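Local coordinates for DNA methyltransferase (PDB 4ONQ), which probably methylates cytosines at C5 in DNA, S-adenosylmethionine giving the methyl group, this chain being the catalytic domain of a plant de novo methyltransferase, at residues F40-V45 with S339-I344; G51-I56 with I63-V68; A141-D146 with G170-A175; E181-L186 with T201-S206. The protein carries 5 engineered substitutions. All coordinates share one frame; numbering follows the deposited sequence.

Interaction 1 of 4, residues F40-V45 with S339-I344. Engineered in segment 339-344: Ser-339 (natural residue Tyr), Ser-340 (natural residue Asp).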
loop_
_atom_site.group_PDB
_atom_site.type_symbol
_atom_site.label_atom_id
_atom_site.label_comp_id
_atom_site.label_asym_id
_atom_site.label_seq_id
_atom_site.Cartn_x
_atom_site.Cartn_y
_atom_site.Cartn_z
ATOM N N PHE A 40 11.939 -11.402 1.660
ATOM C CA PHE A 40 11.894 -10.043 1.142
ATOM C C PHE A 40 10.623 -9.770 0.361
ATOM O O PHE A 40 10.045 -10.669 -0.250
ATOM C CB PHE A 40 13.145 -9.688 0.330
ATOM C CG PHE A 40 13.169 -10.266 -1.055
ATOM C CD1 PHE A 40 12.622 -9.568 -2.123
ATOM C CD2 PHE A 40 13.768 -11.491 -1.297
ATOM C CE1 PHE A 40 12.655 -10.092 -3.405
ATOM C CE2 PHE A 40 13.805 -12.021 -2.581
ATOM C CZ PHE A 40 13.249 -11.318 -3.635
ATOM N N TYR A 41 10.204 -8.513 0.390
ATOM C CA TYR A 41 8.953 -8.093 -0.209
ATOM C C TYR A 41 9.188 -6.732 -0.846
ATOM O O TYR A 41 9.490 -5.762 -0.155
ATOM C CB TYR A 41 7.890 -8.003 0.884
ATOM C CG TYR A 41 6.470 -7.806 0.411
ATOM C CD1 TYR A 41 5.684 -8.894 0.012
ATOM C CD2 TYR A 41 5.897 -6.530 0.399
ATOM C CE1 TYR A 41 4.371 -8.708 -0.400
ATOM C CE2 TYR A 41 4.598 -6.330 -0.007
ATOM C CZ TYR A 41 3.837 -7.414 -0.407
ATOM O OH TYR A 41 2.537 -7.192 -0.799
ATOM N N TYR A 42 9.084 -6.676 -2.168
ATOM C CA TYR A 42 9.283 -5.440 -2.911
ATOM C C TYR A 42 8.025 -5.063 -3.681
ATOM O O TYR A 42 7.428 -5.899 -4.354
ATOM C CB TYR A 42 10.461 -5.557 -3.889
ATOM C CG TYR A 42 10.688 -4.270 -4.641
ATOM C CD1 TYR A 42 11.294 -3.189 -4.019
ATOM C CD2 TYR A 42 10.260 -4.116 -5.952
ATOM C CE1 TYR A 42 11.484 -2.001 -4.680
ATOM C CE2 TYR A 42 10.449 -2.922 -6.627
ATOM C CZ TYR A 42 11.061 -1.866 -5.983
ATOM O OH TYR A 42 11.261 -0.664 -6.628
ATOM N N GLU A 43 7.633 -3.797 -3.594
ATOM C CA GLU A 43 6.427 -3.331 -4.264
ATOM C C GLU A 43 6.745 -2.251 -5.288
ATOM O O GLU A 43 7.514 -1.332 -5.012
ATOM C CB GLU A 43 5.428 -2.792 -3.239
ATOM C CG GLU A 43 4.179 -2.168 -3.846
ATOM C CD GLU A 43 4.042 -0.689 -3.527
ATOM O OE1 GLU A 43 5.053 -0.059 -3.153
ATOM O OE2 GLU A 43 2.919 -0.157 -3.646
ATOM N N ASN A 44 6.157 -2.364 -6.473
ATOM C CA ASN A 44 6.292 -1.306 -7.463
ATOM C C ASN A 44 5.014 -1.139 -8.266
ATOM O O ASN A 44 4.169 -2.032 -8.283
ATOM C CB ASN A 44 7.475 -1.579 -8.393
ATOM C CG ASN A 44 8.291 -0.334 -8.674
ATOM O OD1 ASN A 44 7.774 0.785 -8.641
ATOM N ND2 ASN A 44 9.578 -0.520 -8.941
ATOM N N VAL A 45 4.872 0.010 -8.921
ATOM C CA VAL A 45 3.737 0.262 -9.803
ATOM C C VAL A 45 3.621 -0.853 -10.835
ATOM O O VAL A 45 4.617 -1.260 -11.423
ATOM C CB VAL A 45 3.894 1.603 -10.540
ATOM C CG1 VAL A 45 2.680 1.877 -11.416
ATOM C CG2 VAL A 45 4.107 2.732 -9.544
ATOM N N SER A 339 18.042 0.542 -6.552
ATOM C CA SER A 339 19.340 -0.040 -6.474
ATOM C C SER A 339 19.769 -0.076 -5.074
ATOM O O SER A 339 20.446 -0.960 -4.659
ATOM C CB SER A 339 20.328 0.773 -7.276
ATOM O OG SER A 339 19.970 0.763 -8.635
ATOM N N SER A 340 19.390 0.931 -4.346
ATOM C CA SER A 340 19.682 0.946 -2.919
ATOM C C SER A 340 18.996 -0.224 -2.216
ATOM O O SER A 340 19.599 -0.901 -1.370
ATOM C CB SER A 340 19.251 2.273 -2.296
ATOM O OG SER A 340 20.052 3.342 -2.770
ATOM N N TYR A 341 17.740 -0.466 -2.579
ATOM C CA TYR A 341 17.010 -1.597 -2.020
ATOM C C TYR A 341 17.745 -2.904 -2.292
ATOM O O TYR A 341 17.947 -3.716 -1.388
ATOM C CB TYR A 341 15.592 -1.668 -2.590
ATOM C CG TYR A 341 14.781 -2.825 -2.058
ATOM C CD1 TYR A 341 13.973 -2.675 -0.941
ATOM C CD2 TYR A 341 14.820 -4.069 -2.674
ATOM C CE1 TYR A 341 13.231 -3.728 -0.452
ATOM C CE2 TYR A 341 14.087 -5.129 -2.190
ATOM C CZ TYR A 341 13.292 -4.954 -1.080
ATOM O OH TYR A 341 12.556 -6.011 -0.593
ATOM N N VAL A 342 18.147 -3.095 -3.544
ATOM C CA VAL A 342 18.823 -4.320 -3.956
ATOM C C VAL A 342 20.163 -4.505 -3.240
ATOM O O VAL A 342 20.456 -5.585 -2.719
ATOM C CB VAL A 342 19.038 -4.337 -5.480
ATOM C CG1 VAL A 342 19.820 -5.575 -5.907
ATOM C CG2 VAL A 342 17.699 -4.273 -6.189
ATOM N N ARG A 343 20.961 -3.442 -3.217
ATOM C CA ARG A 343 22.255 -3.440 -2.544
ATOM C C ARG A 343 22.091 -3.877 -1.097
ATOM O O ARG A 343 22.816 -4.746 -0.603
ATOM C CB ARG A 343 22.863 -2.036 -2.580
ATOM C CG ARG A 343 24.302 -1.957 -2.097
ATOM C CD ARG A 343 24.703 -0.525 -1.750
ATOM N NE ARG A 343 24.348 -0.177 -0.376
ATOM C CZ ARG A 343 23.557 0.836 -0.034
ATOM N NH1 ARG A 343 23.036 1.619 -0.969
ATOM N NH2 ARG A 343 23.296 1.070 1.244
ATOM N N ILE A 344 21.118 -3.275 -0.423
ATOM C CA ILE A 344 20.902 -3.555 0.992
ATOM C C ILE A 344 20.394 -4.974 1.246
ATOM O O ILE A 344 20.885 -5.662 2.150
ATOM C CB ILE A 344 19.980 -2.502 1.627
ATOM C CG1 ILE A 344 20.709 -1.162 1.671
ATOM C CG2 ILE A 344 19.539 -2.925 3.015
ATOM C CD1 ILE A 344 20.026 -0.127 2.500
#
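Tyr-42 and Tyr-341 meet where strand segment 40-45 and helix segment 339-344 run almost exactly antiparallel, their directions 173° apart and their axes 11.1 Å from one another at the closest. That spacing is bridged mainly by one phenol. Tyr-341 holds CG anti to its own backbone N (chi1 180°), which sends the ring straight out from the helix to the strand. Tyr-42 meets it with an edge: its CD1 stands 3.7 Å above the Tyr-341 ring plane, over the centre, in an edge-to-face pair whose centroids are 5.0 Å apart and whose planes are inclined at 55°, well short of a perpendicular T. The phenol end of Tyr-341 runs on to the backbone, where OH lies 3.1 Å from Tyr-41 O, and it also reaches the edge of the Phe-40 ring, close to that ring's plane, with Tyr-341 OH 3.9 Å from Phe-40 CD1. Every residue that takes part is buried. Tyr-42 also meets the ring of Phe-338, and Tyr-341 packs on Leu-236 of strand 231-236. Tyr-41 turns away from the helix and hydrogen-bonds His-219 through its OH. Strand 39-45 lies between the antiparallel strand 79-84 and the parallel strand 309-312, with helix 337-352 packed along the side of the sheet that bears Phe-40 and Tyr-42.

Interaction 2 of 4, residues G51-I56 with I63-V68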
loop_
_atom_site.group_PDB
_atom_site.type_symbol
_atom_site.label_atom_id
_atom_site.label_comp_id
_atom_site.label_asym_id
_atom_site.label_seq_id
_atom_site.Cartn_x
_atom_site.Cartn_y
_atom_site.Cartn_z
ATOM N N GLY A 51 10.884 -3.568 -20.144
ATOM C CA GLY A 51 12.275 -3.535 -19.736
ATOM C C GLY A 51 12.487 -3.258 -18.261
ATOM O O GLY A 51 13.435 -3.766 -17.659
ATOM N N VAL A 52 11.611 -2.450 -17.673
ATOM C CA VAL A 52 11.750 -2.099 -16.266
ATOM C C VAL A 52 11.494 -3.304 -15.364
ATOM O O VAL A 52 12.289 -3.601 -14.474
ATOM C CB VAL A 52 10.829 -0.932 -15.862
ATOM C CG1 VAL A 52 10.923 -0.679 -14.364
ATOM C CG2 VAL A 52 11.202 0.321 -16.634
ATOM N N TRP A 53 10.388 -3.999 -15.599
ATOM C CA TRP A 53 10.076 -5.183 -14.817
ATOM C C TRP A 53 11.088 -6.292 -15.085
ATOM O O TRP A 53 11.426 -7.061 -14.184
ATOM C CB TRP A 53 8.641 -5.647 -15.070
ATOM C CG TRP A 53 7.643 -4.902 -14.231
ATOM C CD1 TRP A 53 6.700 -4.013 -14.661
ATOM C CD2 TRP A 53 7.513 -4.964 -12.806
ATOM N NE1 TRP A 53 5.986 -3.526 -13.592
ATOM C CE2 TRP A 53 6.466 -4.097 -12.443
ATOM C CE3 TRP A 53 8.178 -5.675 -11.804
ATOM C CZ2 TRP A 53 6.071 -3.922 -11.124
ATOM C CZ3 TRP A 53 7.785 -5.497 -10.495
ATOM C CH2 TRP A 53 6.741 -4.630 -10.167
ATOM N N ASP A 54 11.586 -6.365 -16.318
ATOM C CA ASP A 54 12.684 -7.282 -16.607
ATOM C C ASP A 54 13.904 -6.973 -15.732
ATOM O O ASP A 54 14.476 -7.873 -15.113
ATOM C CB ASP A 54 13.053 -7.246 -18.091
ATOM C CG ASP A 54 12.061 -8.006 -18.958
ATOM O OD1 ASP A 54 11.347 -8.883 -18.422
ATOM O OD2 ASP A 54 12.000 -7.731 -20.176
ATOM N N THR A 55 14.278 -5.697 -15.673
ATOM C CA THR A 55 15.394 -5.241 -14.846
ATOM C C THR A 55 15.192 -5.576 -13.371
ATOM O O THR A 55 16.098 -6.088 -12.707
ATOM C CB THR A 55 15.588 -3.715 -14.955
ATOM O OG1 THR A 55 15.872 -3.359 -16.314
ATOM C CG2 THR A 55 16.731 -3.252 -14.057
ATOM N N ILE A 56 14.001 -5.274 -12.864
ATOM C CA ILE A 56 13.671 -5.528 -11.466
ATOM C C ILE A 56 13.762 -7.014 -11.139
ATOM O O ILE A 56 14.328 -7.391 -10.112
ATOM C CB ILE A 56 12.272 -4.982 -11.103
ATOM C CG1 ILE A 56 12.284 -3.451 -11.119
ATOM C CG2 ILE A 56 11.839 -5.486 -9.737
ATOM C CD1 ILE A 56 10.900 -2.821 -11.021
ATOM N N ILE A 63 13.070 -13.638 -9.799
ATOM C CA ILE A 63 11.678 -13.802 -9.381
ATOM C C ILE A 63 10.690 -13.035 -10.273
ATOM O O ILE A 63 10.923 -11.883 -10.641
ATOM C CB ILE A 63 11.492 -13.388 -7.901
ATOM C CG1 ILE A 63 12.432 -14.203 -7.005
ATOM C CG2 ILE A 63 10.041 -13.552 -7.462
ATOM C CD1 ILE A 63 12.191 -14.006 -5.522
ATOM N N GLU A 64 9.584 -13.651 -10.604
ATOM C CA GLU A 64 8.616 -12.950 -11.389
ATOM C C GLU A 64 7.642 -12.278 -10.473
ATOM O O GLU A 64 7.229 -12.835 -9.479
ATOM C CB GLU A 64 7.847 -13.901 -12.273
ATOM C CG GLU A 64 8.582 -14.483 -13.414
ATOM C CD GLU A 64 7.975 -15.801 -13.811
ATOM O OE1 GLU A 64 7.112 -16.289 -13.061
ATOM O OE2 GLU A 64 8.346 -16.353 -14.862
ATOM N N PRO A 65 7.242 -11.086 -10.839
ATOM C CA PRO A 65 6.368 -10.307 -9.965
ATOM C C PRO A 65 4.990 -10.921 -9.885
ATOM O O PRO A 65 4.583 -11.650 -10.791
ATOM C CB PRO A 65 6.292 -8.948 -10.666
ATOM C CG PRO A 65 6.565 -9.250 -12.089
ATOM C CD PRO A 65 7.582 -10.354 -12.069
ATOM N N GLU A 66 4.297 -10.634 -8.791
ATOM C CA GLU A 66 2.915 -11.031 -8.611
ATOM C C GLU A 66 2.080 -9.770 -8.729
ATOM O O GLU A 66 2.167 -8.873 -7.888
ATOM C CB GLU A 66 2.719 -11.687 -7.242
ATOM C CG GLU A 66 1.266 -11.978 -6.900
ATOM C CD GLU A 66 1.085 -12.682 -5.562
ATOM O OE1 GLU A 66 2.000 -12.615 -4.709
ATOM O OE2 GLU A 66 0.020 -13.308 -5.368
ATOM N N PHE A 67 1.295 -9.691 -9.797
ATOM C CA PHE A 67 0.487 -8.512 -10.060
ATOM C C PHE A 67 -0.875 -8.643 -9.408
ATOM O O PHE A 67 -1.584 -9.623 -9.619
ATOM C CB PHE A 67 0.327 -8.287 -11.562
ATOM C CG PHE A 67 1.611 -7.948 -12.265
ATOM C CD1 PHE A 67 2.217 -6.715 -12.069
ATOM C CD2 PHE A 67 2.201 -8.854 -13.133
ATOM C CE1 PHE A 67 3.394 -6.395 -12.718
ATOM C CE2 PHE A 67 3.378 -8.543 -13.780
ATOM C CZ PHE A 67 3.977 -7.310 -13.574
ATOM N N VAL A 68 -1.233 -7.649 -8.605
ATOM C CA VAL A 68 -2.531 -7.648 -7.944
ATOM C C VAL A 68 -3.118 -6.237 -7.814
ATOM O O VAL A 68 -2.400 -5.248 -7.604
ATOM C CB VAL A 68 -2.507 -8.437 -6.593
ATOM C CG1 VAL A 68 -1.103 -8.530 -6.046
ATOM C CG2 VAL A 68 -3.457 -7.837 -5.569
#
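Trp-53 is met by Phe-67 and Pro-65 in two different ways. Phe-67 comes edge-on: its ring stands almost upright on the indole, the planes 82° apart, with 5.3 Å between the phenyl centroid and that of the five-membered ring. The atom doing the touching is Phe-67 CE1, 3.8 Å from Trp-53 CE2, off-centre on the indole and also near NE1 and CZ2. Pro-65 works at the benzo part of the same indole, where its CB is 3.8 Å from Trp-53 CZ3 and its CG is 3.9 Å from Trp-53 CE3. The proline also lies over one face of the phenyl ring, so it fills the corner between the two aromatics. On the other face of the indole, Ile-56 CD1 from the next helical turn closes the sandwich, 4.0 Å above the plane. With CG beside the backbone N (chi1 -83°), the tryptophan leaves the helix toward the 63-68 segment, and a hydrogen bond from Trp-53 NE1 to Ala-46 O holds the indole's rotation. Ile-83 of strand 79-84 touches both Trp-53 and Pro-65. Helix 50-59 thus packs on the sheet as the connecting helix of a beta-alpha-beta crossover from strand 39-45 to strand 66-69, two mutually parallel strands that enclose the antiparallel strand 79-84, as in the class I methyltransferase fold.

Interaction 3 of 4, residues A141-D146 with G170-A175; sequences AVEDFD and GRNKVA
A 3.1 Å bond from Lys-173 N to Gly-170 O closes the type II beta turn that presents Asn-172 to Val-142 and Glu-143. Asn-172 takes the third position of the turn with a positive phi (67°), and its amide is laid against the helix so that each end meets carbon. On one side Val-142 CG2 approaches Asn-172 OD1 to 3.4 Å; on the other, Glu-143 CG comes as near to Asn-172 ND2, also 3.4 Å. The contact is therefore van der Waals in kind, although the amide is polar. The glutamate crosses the asparagine at about a right angle, its carboxylate plane 89° from the amide, and its OE2 forms a salt bridge with Arg-139 one turn back along the helix. Val-142 also packs on Val-157 of helix 151-164. The turn is the tip of a two-stranded beta hairpin, strands 166-170 and 173-176, packed against helix 132-143 in an outlying lobe that probably corresponds to the target-recognition region of C5-methyltransferases.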
loop_
_atom_site.group_PDB
_atom_site.type_symbol
_atom_site.label_atom_id
_atom_site.label_comp_id
_atom_site.label_asym_id
_atom_site.label_seq_id
_atom_site.Cartn_x
_atom_site.Cartn_y
_atom_site.Cartn_z
ATOM N N ALA A 141 -22.144 22.773 -13.902
ATOM C CA ALA A 141 -22.474 21.895 -15.015
ATOM C C ALA A 141 -23.731 21.041 -14.758
ATOM O O ALA A 141 -24.499 20.790 -15.687
ATOM C CB ALA A 141 -21.281 21.012 -15.368
ATOM N N VAL A 142 -23.943 20.596 -13.516
ATOM C CA VAL A 142 -25.121 19.761 -13.214
ATOM C C VAL A 142 -26.311 20.514 -12.595
ATOM O O VAL A 142 -27.437 20.009 -12.579
ATOM C CB VAL A 142 -24.772 18.576 -12.292
ATOM C CG1 VAL A 142 -23.691 17.711 -12.920
ATOM C CG2 VAL A 142 -24.342 19.079 -10.926
ATOM N N GLU A 143 -26.071 21.696 -12.080
ATOM C CA GLU A 143 -27.072 22.481 -11.391
ATOM C C GLU A 143 -28.275 22.893 -12.220
ATOM O O GLU A 143 -29.363 23.000 -11.698
ATOM C CB GLU A 143 -26.435 23.755 -10.915
ATOM C CG GLU A 143 -26.528 23.984 -9.497
ATOM C CD GLU A 143 -25.866 25.252 -9.084
ATOM O OE1 GLU A 143 -25.387 25.987 -9.954
ATOM O OE2 GLU A 143 -25.846 25.523 -7.882
ATOM N N ASP A 144 -28.062 23.169 -13.497
ATOM C CA ASP A 144 -29.132 23.685 -14.354
ATOM C C ASP A 144 -30.287 22.710 -14.544
ATOM O O ASP A 144 -31.449 23.109 -14.608
ATOM C CB ASP A 144 -28.575 24.098 -15.715
ATOM C CG ASP A 144 -27.796 25.391 -15.653
ATOM O OD1 ASP A 144 -28.147 26.253 -14.819
ATOM O OD2 ASP A 144 -26.836 25.546 -16.437
ATOM N N PHE A 145 -29.951 21.433 -14.631
ATOM C CA PHE A 145 -30.927 20.387 -14.859
ATOM C C PHE A 145 -31.324 19.784 -13.523
ATOM O O PHE A 145 -30.486 19.641 -12.629
ATOM C CB PHE A 145 -30.309 19.322 -15.769
ATOM C CG PHE A 145 -29.406 19.902 -16.828
ATOM C CD1 PHE A 145 -29.937 20.407 -18.008
ATOM C CD2 PHE A 145 -28.031 19.981 -16.628
ATOM C CE1 PHE A 145 -29.120 20.960 -18.970
ATOM C CE2 PHE A 145 -27.209 20.538 -17.585
ATOM C CZ PHE A 145 -27.755 21.030 -18.761
ATOM N N ASP A 146 -32.581 19.454 -13.364
ATOM C CA ASP A 146 -32.950 18.689 -12.208
ATOM C C ASP A 146 -32.992 17.263 -12.615
ATOM O O ASP A 146 -34.010 16.627 -12.511
ATOM C CB ASP A 146 -34.301 19.065 -11.727
ATOM C CG ASP A 146 -35.222 19.282 -12.836
ATOM O OD1 ASP A 146 -34.734 19.787 -13.859
ATOM O OD2 ASP A 146 -36.410 18.934 -12.712
ATOM N N GLY A 170 -23.540 15.661 -1.697
ATOM C CA GLY A 170 -24.800 16.369 -1.635
ATOM C C GLY A 170 -25.308 16.496 -3.051
ATOM O O GLY A 170 -24.607 16.118 -3.991
ATOM N N ARG A 171 -26.521 17.009 -3.217
ATOM C CA ARG A 171 -27.047 17.238 -4.553
ATOM C C ARG A 171 -26.273 18.387 -5.195
ATOM O O ARG A 171 -26.116 19.454 -4.589
ATOM C CB ARG A 171 -28.544 17.549 -4.507
ATOM C CG ARG A 171 -29.232 17.428 -5.856
ATOM C CD ARG A 171 -30.721 17.690 -5.737
ATOM N NE ARG A 171 -31.323 16.910 -4.660
ATOM C CZ ARG A 171 -32.631 16.829 -4.437
ATOM N NH1 ARG A 171 -33.479 17.477 -5.223
ATOM N NH2 ARG A 171 -33.090 16.096 -3.431
ATOM N N ASN A 172 -25.781 18.145 -6.410
ATOM C CA ASN A 172 -24.896 19.070 -7.128
ATOM C C ASN A 172 -23.520 19.258 -6.491
ATOM O O ASN A 172 -22.741 20.099 -6.943
ATOM C CB ASN A 172 -25.549 20.442 -7.327
ATOM C CG ASN A 172 -26.855 20.366 -8.078
ATOM O OD1 ASN A 172 -27.045 19.495 -8.921
ATOM N ND2 ASN A 172 -27.764 21.293 -7.785
ATOM N N LYS A 173 -23.214 18.487 -5.450
ATOM C CA LYS A 173 -21.943 18.659 -4.750
ATOM C C LYS A 173 -21.056 17.423 -4.773
ATOM O O LYS A 173 -21.359 16.416 -4.127
ATOM C CB LYS A 173 -22.176 19.088 -3.304
ATOM C CG LYS A 173 -23.023 20.338 -3.161
ATOM C CD LYS A 173 -22.930 20.896 -1.756
ATOM C CE LYS A 173 -23.395 19.864 -0.743
ATOM N NZ LYS A 173 -23.096 20.317 0.637
ATOM N N VAL A 174 -19.959 17.506 -5.520
ATOM C CA VAL A 174 -18.911 16.504 -5.418
ATOM C C VAL A 174 -17.777 17.084 -4.605
ATOM O O VAL A 174 -17.631 18.304 -4.498
ATOM C CB VAL A 174 -18.353 16.066 -6.785
ATOM C CG1 VAL A 174 -19.389 15.260 -7.556
ATOM C CG2 VAL A 174 -17.880 17.267 -7.572
ATOM N N ALA A 175 -16.965 16.200 -4.043
ATOM C CA ALA A 175 -15.862 16.607 -3.191
ATOM C C ALA A 175 -14.713 15.631 -3.341
ATOM O O ALA A 175 -14.922 14.454 -3.621
ATOM C CB ALA A 175 -16.322 16.666 -1.745
#

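Interaction 4 of 4, residues E181-L186 with T201-S206; sequences EVEMLL and TDRYKS
The ionic part of this contact is a single salt bridge, Glu-183 OE2 to Arg-203 NH2, 2.9 Å long. The carboxylate oxygen comes in at the edge of the guanidinium, near its plane, but the two flat groups are twisted 52° against each other, and only NH2 takes part. Glu-183 reaches out with an extended chain, while Arg-203 has to bend at chi2 (-123°) and chi3 (-107°) to bring its head round. Thr-193 OG1 is a second partner for both OE2 and NH2, and Glu-183 OE1 takes a hydrogen bond from Asn-191 N, so the carboxylate is gripped at both oxygens, which probably favours its charged form. These two helices, 179-186 and 200-208, belong to a run whose sequence, Leu-Gly-Phe-Pro from the last residue of the first and Gly-Asn-Ser from the last residue of the second, resembles the conserved stretch leading into motif X of C5-methyltransferases, part of the cofactor site in that family. The apolar part is looser. Val-182 CG2 touches the edge of the Tyr-204 ring at CE2, 4.3 Å away and close to the ring plane. Leu-207, one turn beyond Arg-203 and Tyr-204 in helix 200-208, packs on both Val-182 and Glu-183, and Pro-179 lies against Arg-203 and Tyr-204. The tyrosine's hydroxyl is hydrogen-bonded to Leu-177 O, just ahead of the first helix.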
loop_
_atom_site.group_PDB
_atom_site.type_symbol
_atom_site.label_atom_id
_atom_site.label_comp_id
_atom_site.label_asym_id
_atom_site.label_seq_id
_atom_site.Cartn_x
_atom_site.Cartn_y
_atom_site.Cartn_z
ATOM N N GLU A 181 -11.080 9.385 5.177
ATOM C CA GLU A 181 -11.618 8.451 4.192
ATOM C C GLU A 181 -10.495 7.715 3.467
ATOM O O GLU A 181 -10.561 6.496 3.279
ATOM C CB GLU A 181 -12.542 9.171 3.207
ATOM C CG GLU A 181 -13.691 9.877 3.904
ATOM C CD GLU A 181 -14.501 10.806 3.002
ATOM O OE1 GLU A 181 -13.957 11.362 2.017
ATOM O OE2 GLU A 181 -15.700 10.988 3.298
ATOM N N VAL A 182 -9.458 8.453 3.076
ATOM C CA VAL A 182 -8.292 7.851 2.434
ATOM C C VAL A 182 -7.597 6.876 3.397
ATOM O O VAL A 182 -7.241 5.765 3.014
ATOM C CB VAL A 182 -7.276 8.918 1.949
ATOM C CG1 VAL A 182 -6.088 8.255 1.261
ATOM C CG2 VAL A 182 -7.941 9.919 1.021
ATOM N N GLU A 183 -7.431 7.297 4.648
ATOM C CA GLU A 183 -6.844 6.454 5.681
ATOM C C GLU A 183 -7.574 5.131 5.785
ATOM O O GLU A 183 -6.950 4.071 5.845
ATOM C CB GLU A 183 -6.892 7.145 7.038
ATOM C CG GLU A 183 -5.783 8.147 7.276
ATOM C CD GLU A 183 -6.001 8.943 8.546
ATOM O OE1 GLU A 183 -7.111 8.844 9.122
ATOM O OE2 GLU A 183 -5.067 9.665 8.966
ATOM N N MET A 184 -8.899 5.180 5.800
ATOM C CA MET A 184 -9.617 3.933 5.943
ATOM C C MET A 184 -9.582 3.102 4.662
ATOM O O MET A 184 -9.531 1.876 4.724
ATOM C CB MET A 184 -11.032 4.150 6.464
ATOM C CG MET A 184 -12.009 4.643 5.460
ATOM S SD MET A 184 -13.336 3.451 5.336
ATOM C CE MET A 184 -12.839 2.544 3.888
ATOM N N LEU A 185 -9.579 3.761 3.506
ATOM C CA LEU A 185 -9.496 3.032 2.245
ATOM C C LEU A 185 -8.182 2.252 2.140
ATOM O O LEU A 185 -8.144 1.158 1.583
ATOM C CB LEU A 185 -9.657 3.976 1.054
ATOM C CG LEU A 185 -11.064 4.523 0.831
ATOM C CD1 LEU A 185 -11.052 5.561 -0.267
ATOM C CD2 LEU A 185 -12.039 3.403 0.520
ATOM N N LEU A 186 -7.113 2.813 2.692
ATOM C CA LEU A 186 -5.808 2.162 2.652
ATOM C C LEU A 186 -5.571 1.161 3.788
ATOM O O LEU A 186 -4.564 0.461 3.789
ATOM C CB LEU A 186 -4.694 3.207 2.622
ATOM C CG LEU A 186 -4.665 4.026 1.329
ATOM C CD1 LEU A 186 -3.706 5.186 1.452
ATOM C CD2 LEU A 186 -4.291 3.133 0.146
ATOM N N THR A 201 -1.940 18.781 2.960
ATOM C CA THR A 201 -1.419 18.364 1.652
ATOM C C THR A 201 -0.371 17.266 1.805
ATOM O O THR A 201 -0.281 16.359 0.976
ATOM C CB THR A 201 -0.858 19.552 0.800
ATOM O OG1 THR A 201 0.537 19.736 1.075
ATOM C CG2 THR A 201 -1.621 20.830 1.093
ATOM N N ASP A 202 0.395 17.337 2.888
ATOM C CA ASP A 202 1.362 16.290 3.203
ATOM C C ASP A 202 0.685 15.009 3.686
ATOM O O ASP A 202 1.212 13.916 3.490
ATOM C CB ASP A 202 2.378 16.769 4.243
ATOM C CG ASP A 202 3.622 17.359 3.615
ATOM O OD1 ASP A 202 3.883 17.068 2.430
ATOM O OD2 ASP A 202 4.345 18.105 4.309
ATOM N N ARG A 203 -0.466 15.142 4.340
ATOM C CA ARG A 203 -1.259 13.972 4.695
ATOM C C ARG A 203 -1.581 13.231 3.404
ATOM O O ARG A 203 -1.367 12.021 3.291
ATOM C CB ARG A 203 -2.565 14.377 5.380
ATOM C CG ARG A 203 -2.462 14.793 6.832
ATOM C CD ARG A 203 -3.376 13.896 7.652
ATOM N NE ARG A 203 -4.589 14.533 8.147
ATOM C CZ ARG A 203 -5.630 13.856 8.622
ATOM N NH1 ARG A 203 -6.706 14.505 9.059
ATOM N NH2 ARG A 203 -5.598 12.525 8.646
ATOM N N TYR A 204 -2.080 13.972 2.418
ATOM C CA TYR A 204 -2.409 13.367 1.126
ATOM C C TYR A 204 -1.193 12.789 0.420
ATOM O O TYR A 204 -1.280 11.733 -0.186
ATOM C CB TYR A 204 -3.075 14.367 0.198
ATOM C CG TYR A 204 -4.500 14.701 0.545
ATOM C CD1 TYR A 204 -4.845 15.986 0.935
ATOM C CD2 TYR A 204 -5.506 13.734 0.472
ATOM C CE1 TYR A 204 -6.150 16.310 1.239
ATOM C CE2 TYR A 204 -6.820 14.046 0.785
ATOM C CZ TYR A 204 -7.131 15.341 1.166
ATOM O OH TYR A 204 -8.420 15.698 1.466
ATOM N N LYS A 205 -0.071 13.437 0.507
ATOM C CA LYS A 205 1.098 12.922 -0.109
ATOM C C LYS A 205 1.617 11.663 0.537
ATOM O O LYS A 205 2.010 10.767 -0.126
ATOM C CB LYS A 205 2.140 14.007 -0.131
ATOM C CG LYS A 205 3.429 13.623 -0.770
ATOM C CD LYS A 205 4.491 14.675 -0.569
ATOM C CE LYS A 205 5.735 14.446 -1.405
ATOM N NZ LYS A 205 6.742 13.559 -0.797
ATOM N N SER A 206 1.590 11.588 1.842
ATOM C CA SER A 206 2.041 10.385 2.534
ATOM C C SER A 206 1.074 9.211 2.360
ATOM O O SER A 206 1.498 8.058 2.258
ATOM C CB SER A 206 2.279 10.669 4.022
ATOM O OG SER A 206 3.415 11.506 4.206
#

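In the fold
Interactions 1 and 2 adjoin, their centres 11 Å apart: Asn-44 CB of strand 39-45 touches Trp-53 CH2 at 3.6 Å, and Phe-40 packs on Ile-63. Both lie on the same sheet, across the chain's centre from interaction 4. Bound sinefungin is about 9 Å from the side chain of Tyr-42 in interaction 1 and about 11 Å from that of Val-182 in interaction 4; the side chain of Trp-53 is about 13 Å away. The predicted catalytic Cys-316 is the first residue of the unmodelled run 316-335, which ends just before helix 337-352 of interaction 1. Interaction 3 is remote, about 45 Å from interaction 1 between centres, yet strand 173-176 leads on to helix 179-186 of interaction 4.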